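Side-chain contacts in adenylate cyclase-like protein (Chlamydia trachomatis, PDB 4QO6), which forms part of the inner membrane ring of the type III secretion system, this chain being a piece of its periplasmic region: residues A[9-14]-A[27-32]; A[36-41]-A[53-58]. All coordinates share one frame; numbering follows the deposited sequence.

Contact 1: residues A[9-14]-A[27-32]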
loop_
_atom_site.group_PDB
_atom_site.type_symbol
_atom_site.label_atom_id
_atom_site.label_comp_id
_atom_site.label_asym_id
_atom_site.label_seq_id
_atom_site.Cartn_x
_atom_site.Cartn_y
_atom_site.Cartn_z
ATOM N N ILE A 9 -37.973 9.251 -21.800
ATOM C CA ILE A 9 -37.628 8.051 -20.964
ATOM C C ILE A 9 -36.643 7.106 -21.664
ATOM O O ILE A 9 -35.764 6.534 -21.015
ATOM C CB ILE A 9 -38.840 7.192 -20.542
ATOM C CG1 ILE A 9 -40.136 8.022 -20.410
ATOM C CG2 ILE A 9 -38.501 6.438 -19.245
ATOM C CD1 ILE A 9 -41.399 7.167 -20.339
ATOM N N ASP A 10 -36.828 6.920 -22.978
ATOM C CA ASP A 10 -35.820 6.269 -23.828
ATOM C C ASP A 10 -34.526 7.078 -23.785
ATOM O O ASP A 10 -33.442 6.508 -23.897
ATOM C CB ASP A 10 -36.305 6.088 -25.284
ATOM C CG ASP A 10 -36.144 7.345 -26.140
ATOM O OD1 ASP A 10 -36.871 8.331 -25.932
ATOM O OD2 ASP A 10 -35.308 7.332 -27.060
ATOM N N LEU A 11 -34.656 8.394 -23.595
ATOM C CA LEU A 11 -33.516 9.265 -23.338
ATOM C C LEU A 11 -32.711 8.868 -22.099
ATOM O O LEU A 11 -31.488 8.821 -22.139
ATOM C CB LEU A 11 -33.974 10.703 -23.179
ATOM C CG LEU A 11 -33.799 11.432 -24.502
ATOM C CD1 LEU A 11 -34.626 10.787 -25.623
ATOM C CD2 LEU A 11 -34.091 12.922 -24.314
ATOM N N ILE A 12 -33.406 8.591 -21.004
ATOM C CA ILE A 12 -32.767 8.181 -19.768
ATOM C C ILE A 12 -32.058 6.870 -19.986
ATOM O O ILE A 12 -30.863 6.791 -19.660
ATOM C CB ILE A 12 -33.758 8.187 -18.560
ATOM C CG1 ILE A 12 -34.268 9.618 -18.303
ATOM C CG2 ILE A 12 -33.114 7.707 -17.276
ATOM C CD1 ILE A 12 -33.223 10.726 -18.352
ATOM N N HIS A 13 -32.754 5.882 -20.600
ATOM C CA HIS A 13 -32.152 4.600 -20.875
ATOM C C HIS A 13 -30.919 4.709 -21.793
ATOM O O HIS A 13 -29.925 4.015 -21.570
ATOM C CB HIS A 13 -33.214 3.617 -21.410
ATOM C CG HIS A 13 -34.090 3.051 -20.336
ATOM N ND1 HIS A 13 -35.294 3.616 -19.977
ATOM C CD2 HIS A 13 -33.920 1.983 -19.518
ATOM C CE1 HIS A 13 -35.832 2.921 -18.989
ATOM N NE2 HIS A 13 -35.020 1.920 -18.695
ATOM N N ASP A 14 -30.971 5.574 -22.799
ATOM C CA ASP A 14 -29.828 5.804 -23.674
ATOM C C ASP A 14 -28.599 6.425 -22.928
ATOM O O ASP A 14 -27.477 5.974 -23.095
ATOM C CB ASP A 14 -30.233 6.747 -24.869
ATOM C CG ASP A 14 -31.127 6.052 -25.956
ATOM O OD1 ASP A 14 -31.575 4.890 -25.768
ATOM O OD2 ASP A 14 -31.359 6.684 -27.008
ATOM N N PHE A 27 -25.049 12.138 -13.669
ATOM C CA PHE A 27 -25.457 13.214 -14.621
ATOM C C PHE A 27 -26.765 13.887 -14.267
ATOM O O PHE A 27 -27.563 13.351 -13.529
ATOM C CB PHE A 27 -25.690 12.618 -16.038
ATOM C CG PHE A 27 -26.922 11.741 -16.122
ATOM C CD1 PHE A 27 -26.891 10.449 -15.660
ATOM C CD2 PHE A 27 -28.120 12.224 -16.653
ATOM C CE1 PHE A 27 -28.023 9.583 -15.748
ATOM C CE2 PHE A 27 -29.266 11.386 -16.730
ATOM C CZ PHE A 27 -29.216 10.073 -16.268
ATOM N N THR A 28 -27.027 14.982 -14.952
ATOM C CA THR A 28 -28.340 15.605 -15.004
ATOM C C THR A 28 -28.453 16.069 -16.431
ATOM O O THR A 28 -27.455 16.433 -17.025
ATOM C CB THR A 28 -28.512 16.824 -14.017
ATOM O OG1 THR A 28 -27.585 17.869 -14.339
ATOM C CG2 THR A 28 -28.250 16.378 -12.564
ATOM N N PHE A 29 -29.655 15.957 -16.997
ATOM C CA PHE A 29 -29.889 16.279 -18.403
ATOM C C PHE A 29 -31.023 17.273 -18.414
ATOM O O PHE A 29 -32.111 16.985 -17.915
ATOM C CB PHE A 29 -30.265 15.042 -19.259
ATOM C CG PHE A 29 -30.669 15.402 -20.682
ATOM C CD1 PHE A 29 -29.728 15.912 -21.576
ATOM C CD2 PHE A 29 -31.987 15.278 -21.110
ATOM C CE1 PHE A 29 -30.092 16.290 -22.865
ATOM C CE2 PHE A 29 -32.365 15.653 -22.412
ATOM C CZ PHE A 29 -31.411 16.154 -23.278
ATOM N N ASN A 30 -30.732 18.449 -18.952
ATOM C CA ASN A 30 -31.689 19.535 -19.030
ATOM C C ASN A 30 -32.334 19.578 -20.406
ATOM O O ASN A 30 -31.812 20.201 -21.311
ATOM C CB ASN A 30 -30.990 20.861 -18.741
ATOM C CG ASN A 30 -31.916 22.059 -18.868
ATOM O OD1 ASN A 30 -33.105 21.932 -19.178
ATOM N ND2 ASN A 30 -31.359 23.235 -18.648
ATOM N N LYS A 31 -33.466 18.901 -20.524
ATOM C CA LYS A 31 -34.305 18.855 -21.737
ATOM C C LYS A 31 -34.706 20.172 -22.436
ATOM O O LYS A 31 -35.031 20.143 -23.614
ATOM C CB LYS A 31 -35.582 18.114 -21.393
ATOM C CG LYS A 31 -36.387 17.672 -22.586
ATOM C CD LYS A 31 -37.303 16.516 -22.212
ATOM C CE LYS A 31 -38.043 16.745 -20.891
ATOM N NZ LYS A 31 -38.663 18.096 -20.735
ATOM N N ASN A 32 -34.696 21.295 -21.710
ATOM C CA ASN A 32 -34.914 22.631 -22.299
ATOM C C ASN A 32 -33.811 23.097 -23.250
ATOM O O ASN A 32 -34.087 23.754 -24.252
ATOM C CB ASN A 32 -35.064 23.707 -21.210
ATOM C CG ASN A 32 -36.169 23.397 -20.208
ATOM O OD1 ASN A 32 -35.993 23.592 -18.997
ATOM N ND2 ASN A 32 -37.310 22.915 -20.700
#

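Contact 2: residues A[36-41]-A[53-58]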
loop_
_atom_site.group_PDB
_atom_site.type_symbol
_atom_site.label_atom_id
_atom_site.label_comp_id
_atom_site.label_asym_id
_atom_site.label_seq_id
_atom_site.Cartn_x
_atom_site.Cartn_y
_atom_site.Cartn_z
ATOM N N LEU A 36 -26.126 18.098 -21.223
ATOM C CA LEU A 36 -25.773 17.042 -20.263
ATOM C C LEU A 36 -24.683 17.545 -19.336
ATOM O O LEU A 36 -23.630 17.997 -19.775
ATOM C CB LEU A 36 -25.302 15.790 -20.994
ATOM C CG LEU A 36 -25.078 14.497 -20.207
ATOM C CD1 LEU A 36 -26.334 13.868 -19.684
ATOM C CD2 LEU A 36 -24.368 13.475 -21.065
ATOM N N PHE A 37 -24.926 17.455 -18.047
ATOM C CA PHE A 37 -23.901 17.745 -17.070
ATOM C C PHE A 37 -23.398 16.427 -16.485
ATOM O O PHE A 37 -24.175 15.674 -15.940
ATOM C CB PHE A 37 -24.534 18.620 -15.997
ATOM C CG PHE A 37 -23.669 18.882 -14.799
ATOM C CD1 PHE A 37 -23.731 18.076 -13.714
ATOM C CD2 PHE A 37 -22.900 20.001 -14.725
ATOM C CE1 PHE A 37 -22.985 18.337 -12.571
ATOM C CE2 PHE A 37 -22.156 20.294 -13.583
ATOM C CZ PHE A 37 -22.189 19.443 -12.505
ATOM N N LEU A 38 -22.107 16.147 -16.610
ATOM C CA LEU A 38 -21.489 14.946 -16.069
ATOM C C LEU A 38 -20.562 15.248 -14.882
ATOM O O LEU A 38 -19.717 16.166 -14.974
ATOM C CB LEU A 38 -20.585 14.357 -17.127
ATOM C CG LEU A 38 -21.251 13.799 -18.380
ATOM C CD1 LEU A 38 -20.212 13.240 -19.345
ATOM C CD2 LEU A 38 -22.244 12.718 -17.946
ATOM N N ILE A 39 -20.643 14.400 -13.857
ATOM C CA ILE A 39 -19.720 14.430 -12.727
ATOM C C ILE A 39 -19.263 13.031 -12.332
ATOM O O ILE A 39 -19.900 12.041 -12.716
ATOM C CB ILE A 39 -20.358 15.225 -11.537
ATOM C CG1 ILE A 39 -19.296 15.660 -10.524
ATOM C CG2 ILE A 39 -21.427 14.460 -10.785
ATOM C CD1 ILE A 39 -19.816 16.711 -9.551
ATOM N N GLY A 40 -18.143 12.943 -11.607
ATOM C CA GLY A 40 -17.614 11.683 -10.989
ATOM C C GLY A 40 -16.162 11.424 -11.411
ATOM O O GLY A 40 -15.471 12.385 -11.663
ATOM N N HIS A 41 -15.699 10.153 -11.464
ATOM C CA HIS A 41 -14.315 9.731 -11.718
ATOM C C HIS A 41 -14.239 8.697 -12.861
ATOM O O HIS A 41 -15.110 7.780 -12.943
ATOM C CB HIS A 41 -13.757 9.018 -10.477
ATOM C CG HIS A 41 -13.733 9.877 -9.246
ATOM N ND1 HIS A 41 -12.602 10.526 -8.805
ATOM C CD2 HIS A 41 -14.721 10.225 -8.395
ATOM C CE1 HIS A 41 -12.895 11.229 -7.728
ATOM N NE2 HIS A 41 -14.177 11.052 -7.455
ATOM N N TYR A 53 -17.089 11.227 -25.905
ATOM C CA TYR A 53 -17.457 11.045 -27.296
ATOM C C TYR A 53 -18.666 10.141 -27.491
ATOM O O TYR A 53 -19.393 10.333 -28.463
ATOM C CB TYR A 53 -16.254 10.607 -28.152
ATOM C CG TYR A 53 -15.533 11.854 -28.599
ATOM C CD1 TYR A 53 -14.787 12.614 -27.684
ATOM C CD2 TYR A 53 -15.659 12.338 -29.915
ATOM C CE1 TYR A 53 -14.167 13.787 -28.062
ATOM C CE2 TYR A 53 -15.024 13.514 -30.306
ATOM C CZ TYR A 53 -14.285 14.225 -29.368
ATOM O OH TYR A 53 -13.648 15.378 -29.724
ATOM N N LYS A 54 -18.868 9.171 -26.600
ATOM C CA LYS A 54 -20.092 8.380 -26.617
ATOM C C LYS A 54 -21.306 9.150 -26.214
ATOM O O LYS A 54 -22.340 8.947 -26.803
ATOM C CB LYS A 54 -19.988 7.153 -25.770
ATOM C CG LYS A 54 -18.958 6.162 -26.273
ATOM C CD LYS A 54 -18.951 4.953 -25.348
ATOM C CE LYS A 54 -18.291 3.743 -25.984
ATOM N NZ LYS A 54 -18.311 2.644 -24.982
ATOM N N VAL A 55 -21.229 10.031 -25.217
ATOM C CA VAL A 55 -22.441 10.793 -24.866
ATOM C C VAL A 55 -22.722 11.851 -25.945
ATOM O O VAL A 55 -23.861 12.094 -26.310
ATOM C CB VAL A 55 -22.401 11.464 -23.474
ATOM C CG1 VAL A 55 -22.166 10.431 -22.399
ATOM C CG2 VAL A 55 -21.340 12.528 -23.426
ATOM N N ASP A 56 -21.678 12.468 -26.457
ATOM C CA ASP A 56 -21.852 13.437 -27.513
ATOM C C ASP A 56 -22.604 12.850 -28.714
ATOM O O ASP A 56 -23.493 13.511 -29.239
ATOM C CB ASP A 56 -20.507 14.003 -27.960
ATOM C CG ASP A 56 -20.650 15.372 -28.589
ATOM O OD1 ASP A 56 -21.313 16.228 -27.938
ATOM O OD2 ASP A 56 -20.111 15.575 -29.708
ATOM N N ALA A 57 -22.233 11.626 -29.130
ATOM C CA ALA A 57 -22.935 10.861 -30.189
ATOM C C ALA A 57 -24.448 10.740 -30.007
ATOM O O ALA A 57 -25.144 10.391 -30.962
ATOM C CB ALA A 57 -22.383 9.439 -30.283
ATOM N N LEU A 58 -24.948 10.907 -28.782
ATOM C CA LEU A 58 -26.364 10.787 -28.554
ATOM C C LEU A 58 -26.981 11.994 -29.245
ATOM O O LEU A 58 -26.545 13.120 -29.029
ATOM C CB LEU A 58 -26.685 10.741 -27.075
ATOM C CG LEU A 58 -26.066 9.599 -26.312
ATOM C CD1 LEU A 58 -26.197 9.837 -24.825
ATOM C CD2 LEU A 58 -26.731 8.282 -26.690
#

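Contact 1: residues A[9-14]-A[27-32]
Leu11 and Phe29 make the closer of two apolar touches between the first helix and the first strand. The methyl Leu11 CD2 lies 3.7 Å from Phe29 CE2. It comes to the ring at a slant, neither flat over it nor in its plane. Phe29 has its ring anti to the backbone N, chi1 173°, which puts CE2 against the Leu11 methyl. The second touch is looser. Ile12 CD1, the end of its longer branch, is 4.3 Å from Phe27 CE2 and meets that ring at the edge, near its plane. The CB of Ile12 does not point at the strand, but the end of the side chain bends nearer. Phe27 and Phe29 are two apart on the strand, and Leu11 and Ile12 are adjacent on the helix.

Further groups surround the rings. One face of the Phe29 ring has the backbone N of Lys31 3.8 Å above its plane, offset toward the rim. Ile15, one turn on in the helix, touches both Phe27 and Phe29. Leu36 of the adjacent strand also packs on both rings, and Phe60 packs on Leu11.

In the helix, the backbone bond from His13 N to Ile9 O spans 3.1 Å. Past the strand, Asn32 N donates to Asn30 OD1 over 3.1 Å, an Asx turn where the chain leaves the sheet. None of the four touching side chains is fully buried. The contact is a helix-on-sheet layer at the surface of the CdsD PD1 region, in which helix 10-19 lies against the outermost strand 26-30 and two aromatic rings fill the interface.

Contact 2: residues A[36-41]-A[53-58]
Leu36 on strand 35-39 and Val55 on helix 45-56 are the nearest backbone pair, with their CA atoms 8.4 Å apart. Both CB atoms are directed at the opposite segment, and the side chains cross at about a right angle. One methyl of Leu36 does the touching. Leu36 CD2 sits 3.7 Å from Val55 CB and meets both valine branches, with Val55 CG1 and Val55 CG2 each 4.0 Å from it. The methyl thus fits over the fork of the valine. Leu36 reaches the helix because its CG stands anti to the backbone N, chi1 -171°.

Leu38 adds a second, looser touch two residues along the strand. Its CD1 lies 4.3 Å from Val55 CG2. Val55 therefore meets two leucines from the same side of the strand. CG2 faces Leu38, while CB and both methyls face Leu36. All three residues are buried, and the contact is wholly apolar.

Other parts of the fold close the core around them. Val18 of helix 10-19 and Val64 of strand 63-70 pack on Val55, while Phe27 packs on Leu38. Leu36 and Leu38 also form backbone hydrogen bonds with strand 63-70. This is the buried core between the sheet and helix 45-56. Leaving the short strand 41-42 aside, the elements follow an alpha-beta-beta-alpha-beta order, as in BON domains.

From the N terminus, helix 10-19 comes first and the chain returns as strand 26-30. Contact 1 closes that loop. A short turn leads into strand 35-39, which runs antiparallel to strand 26-30. After a corner at Gly40 and the short strand 41-42, the chain makes helix 45-56, and contact 2 closes this second loop. The two contacts lie in series, neither nested nor crossed, with centres 11 Å apart. They meet in the sheet, where Thr28 O and Phe37 N are 2.9 Å apart, a probable hydrogen bond. Together they fasten both helices of the domain to neighbouring strands of one mixed sheet, at the N-terminal end of an elongated chain.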